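Local coordinates for protein prolyl endopeptidase (Myxococcus xanthus, PDB 2BKL) that probably cleaves oligopeptides after proline, and far less readily after alanine, as a serine protease of the prolyl oligopeptidase (S9A) family, at residues V553-P558 against L608-A613; L559-R564 against A624-A629. All blocks are in the same frame, centred on the assembly; numbering follows the deposited sequence. Where two conformers were deposited one is given.

Contact 1. Residues V553-P558 against L608-A613; sequences VVCAVP and LLMMAA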
loop_
_atom_site.group_PDB
_atom_site.type_symbol
_atom_site.label_atom_id
_atom_site.label_comp_id
_atom_site.label_asym_id
_atom_site.label_seq_id
_atom_site.Cartn_x
_atom_site.Cartn_y
_atom_site.Cartn_z
ATOM N N VAL A 553 -13.263 -16.569 -5.071
ATOM C CA VAL A 553 -12.917 -15.226 -4.607
ATOM C C VAL A 553 -12.030 -15.377 -3.393
ATOM O O VAL A 553 -12.372 -16.121 -2.447
ATOM C CB VAL A 553 -14.168 -14.460 -4.202
ATOM C CG1 VAL A 553 -13.857 -13.107 -3.564
ATOM C CG2 VAL A 553 -15.133 -14.283 -5.364
ATOM N N VAL A 554 -10.918 -14.673 -3.394
ATOM C CA VAL A 554 -10.044 -14.531 -2.236
ATOM C C VAL A 554 -10.091 -13.058 -1.830
ATOM O O VAL A 554 -9.727 -12.184 -2.616
ATOM C CB VAL A 554 -8.597 -14.977 -2.515
ATOM C CG1 VAL A 554 -7.772 -14.887 -1.224
ATOM C CG2 VAL A 554 -8.565 -16.400 -3.071
ATOM N N CYS A 555 -10.529 -12.799 -0.591
ATOM C CA CYS A 555 -10.875 -11.435 -0.149
ATOM C C CYS A 555 -10.075 -11.201 1.111
ATOM O O CYS A 555 -10.330 -11.841 2.131
ATOM C CB CYS A 555 -12.387 -11.358 0.089
ATOM S SG CYS A 555 -12.991 -9.795 0.701
ATOM N N ALA A 556 -9.090 -10.317 1.069
ATOM C CA ALA A 556 -8.177 -10.066 2.184
ATOM C C ALA A 556 -8.451 -8.745 2.866
ATOM O O ALA A 556 -8.746 -7.725 2.222
ATOM C CB ALA A 556 -6.717 -10.099 1.717
ATOM N N VAL A 557 -8.330 -8.786 4.193
ATOM C CA VAL A 557 -8.451 -7.627 5.095
ATOM C C VAL A 557 -9.378 -6.549 4.537
ATOM O O VAL A 557 -8.959 -5.408 4.321
ATOM C CB VAL A 557 -7.079 -7.084 5.504
ATOM C CG1 VAL A 557 -6.413 -8.052 6.496
ATOM C CG2 VAL A 557 -6.201 -6.804 4.342
ATOM N N PRO A 558 -10.645 -6.889 4.312
ATOM C CA PRO A 558 -11.510 -6.068 3.450
ATOM C C PRO A 558 -12.380 -5.008 4.121
ATOM O O PRO A 558 -12.737 -5.130 5.309
ATOM C CB PRO A 558 -12.429 -7.099 2.850
ATOM C CG PRO A 558 -12.675 -8.083 4.048
ATOM C CD PRO A 558 -11.292 -8.173 4.648
ATOM N N LEU A 608 -15.484 -18.859 -1.528
ATOM C CA LEU A 608 -14.937 -17.683 -0.895
ATOM C C LEU A 608 -13.928 -18.046 0.166
ATOM O O LEU A 608 -14.234 -18.850 1.055
ATOM C CB LEU A 608 -16.066 -16.860 -0.291
ATOM C CG LEU A 608 -15.714 -15.642 0.530
ATOM C CD1 LEU A 608 -14.990 -14.612 -0.349
ATOM C CD2 LEU A 608 -16.970 -15.011 1.144
ATOM N N LEU A 609 -12.723 -17.478 0.083
ATOM C CA LEU A 609 -11.729 -17.542 1.147
ATOM C C LEU A 609 -11.453 -16.115 1.637
ATOM O O LEU A 609 -10.956 -15.282 0.892
ATOM C CB LEU A 609 -10.432 -18.183 0.658
ATOM C CG LEU A 609 -9.239 -18.229 1.617
ATOM C CD1 LEU A 609 -9.605 -18.931 2.921
ATOM C CD2 LEU A 609 -8.011 -18.873 0.972
ATOM N N MET A 610 -11.812 -15.845 2.892
ATOM C CA MET A 610 -11.620 -14.547 3.534
ATOM C C MET A 610 -10.304 -14.638 4.278
ATOM O O MET A 610 -10.165 -15.459 5.207
ATOM C CB MET A 610 -12.674 -14.381 4.622
ATOM C CG MET A 610 -14.025 -13.748 4.388
ATOM S SD MET A 610 -14.360 -13.068 2.857
ATOM C CE MET A 610 -14.878 -11.435 3.434
ATOM N N MET A 611 -9.364 -13.778 3.969
ATOM C CA MET A 611 -8.065 -13.765 4.630
ATOM C C MET A 611 -7.979 -12.573 5.558
ATOM O O MET A 611 -7.649 -11.442 5.167
ATOM C CB MET A 611 -6.923 -13.770 3.645
ATOM C CG MET A 611 -7.108 -14.808 2.611
ATOM S SD MET A 611 -5.735 -15.524 1.712
ATOM C CE MET A 611 -4.542 -16.014 3.014
ATOM N N ALA A 612 -8.251 -12.839 6.819
ATOM C CA ALA A 612 -8.318 -11.803 7.846
ATOM C C ALA A 612 -7.071 -11.829 8.716
ATOM O O ALA A 612 -6.252 -12.742 8.657
ATOM C CB ALA A 612 -9.548 -12.004 8.683
ATOM N N ALA A 613 -6.911 -10.754 9.476
ATOM C CA ALA A 613 -5.775 -10.535 10.364
ATOM C C ALA A 613 -6.306 -10.110 11.719
ATOM O O ALA A 613 -7.127 -9.188 11.806
ATOM C CB ALA A 613 -4.877 -9.468 9.807
#
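M611 contributes more surface than any other residue here, and its grip is first of all through the backbone. Its N-H donates to the carbonyl O of C555 (N to O 2.8 Å), while its own O accepts the N-H of V557 (2.9 Å from V557 N). Two further bonds, L609 N to V553 O and C555 N to L609 O, complete the parallel ladder, whose register runs from V553 opposite L608 to A556 opposite M611. Between the rungs, C-H groups lean on the same carbonyls, as where the CA of V554 lies 3.3 Å from the O of L609. These are strands 552-556 and 607-613 of the alpha/beta-hydrolase sheet, with strand 527-532, which leads into the probable nucleophile elbow, on the other flank of 552-556. C555 presents a small thiol that suits a tightly covered face: SG stands anti to the backbone N (chi1 177°) and meets the CE of M610 at 3.7 Å in one of the two conformers of that methionine. Beside it V553 sends CG1 against CD1 of L608, also 3.7 Å apart, and helices 534-545 and 622-632 roof this side. On the reverse face V554 offers CG1 to the SD of M611, 3.6 Å away in one of two methionine conformers, beneath helix 657-674. Branched valines suit extended strands, and the unbranched methionine can bend at its thioether to follow a neighbour's methyl. Past the strand end the chain turns at V557, whose left-handed backbone (phi 29°) brings CG1 to 3.9 Å from CB of A613, while its side chain also touches D616 and H651, probably two members of the catalytic triad.

Contact 2. Residues L559-R564 against A624-A629; sequences LLDMVR and ARKFVA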
loop_
_atom_site.group_PDB
_atom_site.type_symbol
_atom_site.label_atom_id
_atom_site.label_comp_id
_atom_site.label_asym_id
_atom_site.label_seq_id
_atom_site.Cartn_x
_atom_site.Cartn_y
_atom_site.Cartn_z
ATOM N N LEU A 559 -12.800 -4.021 3.328
ATOM C CA LEU A 559 -13.963 -3.182 3.615
ATOM C C LEU A 559 -15.157 -3.755 2.883
ATOM O O LEU A 559 -15.084 -3.962 1.668
ATOM C CB LEU A 559 -13.704 -1.754 3.123
ATOM C CG LEU A 559 -12.642 -0.975 3.883
ATOM C CD1 LEU A 559 -12.191 0.262 3.135
ATOM C CD2 LEU A 559 -13.146 -0.618 5.288
ATOM N N LEU A 560 -16.274 -4.009 3.594
ATOM C CA LEU A 560 -17.452 -4.634 2.982
ATOM C C LEU A 560 -18.794 -4.050 3.417
ATOM O O LEU A 560 -19.741 -4.136 2.649
ATOM C CB LEU A 560 -17.438 -6.169 3.146
ATOM C CG LEU A 560 -16.245 -6.883 2.541
ATOM C CD1 LEU A 560 -16.045 -8.272 3.085
ATOM C CD2 LEU A 560 -16.316 -6.920 1.052
ATOM N N ASP A 561 -18.914 -3.519 4.646
ATOM C CA ASP A 561 -20.108 -2.755 5.038
ATOM C C ASP A 561 -19.788 -1.282 4.837
ATOM O O ASP A 561 -19.118 -0.645 5.670
ATOM C CB ASP A 561 -20.521 -3.037 6.487
ATOM C CG ASP A 561 -21.726 -2.263 6.918
ATOM O OD1 ASP A 561 -22.092 -1.270 6.242
ATOM O OD2 ASP A 561 -22.365 -2.600 7.968
ATOM N N MET A 562 -20.194 -0.754 3.690
ATOM C CA MET A 562 -19.810 0.607 3.314
ATOM C C MET A 562 -20.768 1.649 3.872
ATOM O O MET A 562 -20.532 2.829 3.748
ATOM C CB MET A 562 -19.673 0.733 1.797
ATOM C CG MET A 562 -18.593 -0.172 1.260
ATOM S SD MET A 562 -16.941 0.175 1.917
ATOM C CE MET A 562 -16.650 1.780 1.333
ATOM N N VAL A 563 -21.857 1.202 4.496
ATOM C CA VAL A 563 -22.761 2.093 5.205
ATOM C C VAL A 563 -22.193 2.443 6.579
ATOM O O VAL A 563 -22.492 3.504 7.123
ATOM C CB VAL A 563 -24.166 1.451 5.299
ATOM C CG1 VAL A 563 -25.109 2.295 6.140
ATOM C CG2 VAL A 563 -24.731 1.229 3.896
ATOM N N ARG A 564 -21.382 1.554 7.150
ATOM C CA ARG A 564 -20.859 1.746 8.500
ATOM C C ARG A 564 -19.321 1.832 8.600
ATOM O O ARG A 564 -18.774 1.997 9.674
ATOM C CB ARG A 564 -21.348 0.648 9.434
ATOM C CG ARG A 564 -22.836 0.665 9.643
ATOM C CD ARG A 564 -23.391 -0.435 10.502
ATOM N NE ARG A 564 -22.851 -0.506 11.850
ATOM C CZ ARG A 564 -23.210 0.294 12.868
ATOM N NH1 ARG A 564 -24.040 1.320 12.679
ATOM N NH2 ARG A 564 -22.694 0.064 14.075
ATOM N N ALA A 624 -15.116 -8.542 7.489
ATOM C CA ALA A 624 -14.972 -9.911 7.024
ATOM C C ALA A 624 -15.890 -10.849 7.815
ATOM O O ALA A 624 -16.446 -11.779 7.281
ATOM C CB ALA A 624 -13.511 -10.317 7.166
ATOM N N ARG A 625 -16.058 -10.610 9.107
ATOM C CA ARG A 625 -16.943 -11.470 9.892
ATOM C C ARG A 625 -18.384 -11.374 9.419
ATOM O O ARG A 625 -19.051 -12.392 9.201
ATOM C CB ARG A 625 -16.898 -11.106 11.377
ATOM C CG ARG A 625 -15.554 -11.235 12.062
ATOM C CD ARG A 625 -15.616 -11.267 13.611
ATOM N NE ARG A 625 -15.920 -9.970 14.206
ATOM C CZ ARG A 625 -15.044 -9.043 14.580
ATOM N NH1 ARG A 625 -13.754 -9.211 14.392
ATOM N NH2 ARG A 625 -15.468 -7.912 15.153
ATOM N N LYS A 626 -18.894 -10.167 9.294
ATOM C CA LYS A 626 -20.284 -9.991 8.870
ATOM C C LYS A 626 -20.520 -10.548 7.454
ATOM O O LYS A 626 -21.568 -11.163 7.187
ATOM C CB LYS A 626 -20.711 -8.541 8.952
ATOM C CG LYS A 626 -20.731 -7.961 10.373
ATOM C CD LYS A 626 -21.726 -6.831 10.546
ATOM C CE LYS A 626 -21.484 -5.668 9.631
ATOM N NZ LYS A 626 -22.392 -4.505 9.953
ATOM N N PHE A 627 -19.575 -10.308 6.541
ATOM C CA PHE A 627 -19.754 -10.756 5.174
ATOM C C PHE A 627 -19.712 -12.266 5.094
ATOM O O PHE A 627 -20.542 -12.847 4.405
ATOM C CB PHE A 627 -18.712 -10.110 4.258
ATOM C CG PHE A 627 -18.950 -10.334 2.791
ATOM C CD1 PHE A 627 -19.932 -9.620 2.129
ATOM C CD2 PHE A 627 -18.194 -11.267 2.068
ATOM C CE1 PHE A 627 -20.115 -9.762 0.768
ATOM C CE2 PHE A 627 -18.400 -11.443 0.709
ATOM C CZ PHE A 627 -19.365 -10.714 0.068
ATOM N N VAL A 628 -18.764 -12.914 5.773
ATOM C CA VAL A 628 -18.691 -14.390 5.725
ATOM C C VAL A 628 -19.959 -15.005 6.293
ATOM O O VAL A 628 -20.486 -15.985 5.752
ATOM C CB VAL A 628 -17.419 -14.977 6.363
ATOM C CG1 VAL A 628 -17.525 -15.150 7.832
ATOM C CG2 VAL A 628 -17.099 -16.342 5.712
ATOM N N ALA A 629 -20.493 -14.424 7.366
ATOM C CA ALA A 629 -21.748 -14.895 7.917
ATOM C C ALA A 629 -22.888 -14.796 6.919
ATOM O O ALA A 629 -23.653 -15.738 6.743
ATOM C CB ALA A 629 -22.097 -14.118 9.157
#
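The ammonium of K626 is held by three carboxylates: NZ lies 2.8 Å from OD2 of D561, and it also forms salt bridges with E28 and D22. D561 receives it on the anti lone pair of OD2, the one away from OD1, and its second oxygen is turned to its own chain. There OD1 takes two weak hydrogen bonds, from the N of V563 and, at 3.1 Å, from the N of R564, as in an Asx turn. With CG anti to the backbone N (chi1 179°), the carboxylate is set where OD2 meets the lysine, whose chain, bent at chi3, spans the rest. With a leucine in place of D561, K626 would probably lose one of its three anionic mates, and the turn at V563 and R564 its side-chain acceptor. Nearby the apolar half of the contact is compact: L560 crosses F627 at about a right angle, its CD1 3.4 Å from CB of F627. Leucine suits this spot because one branch can press into the root of a ring. R564 NE comes within 4.4 Å of K626 NZ, but both cations share E28, so the cluster of acids probably offsets their charge and ties the loop to helix 622-632.

Overall arrangement
The two contacts run on from one another: P558 of contact 1 is followed directly by L559 of contact 2, and strand 607-613 leads on to helix 622-632. Their centres are 11 Å apart and they meet in packing, with CD2 of L608 3.9 Å from CE2 of F627 and M610, in one of its two conformers, beside L560. Contact 1 thus joins two adjacent strands of the sheet, and contact 2 the loop and helix lying over one of its faces. Towards the active site, the side chain of V557 is about 7 Å from the bound N-[(benzyloxy)carbonyl]-L-alanyl-L-proline, L559 lines its pocket and touches it, and the side chain of L560 is already about 11 Å away.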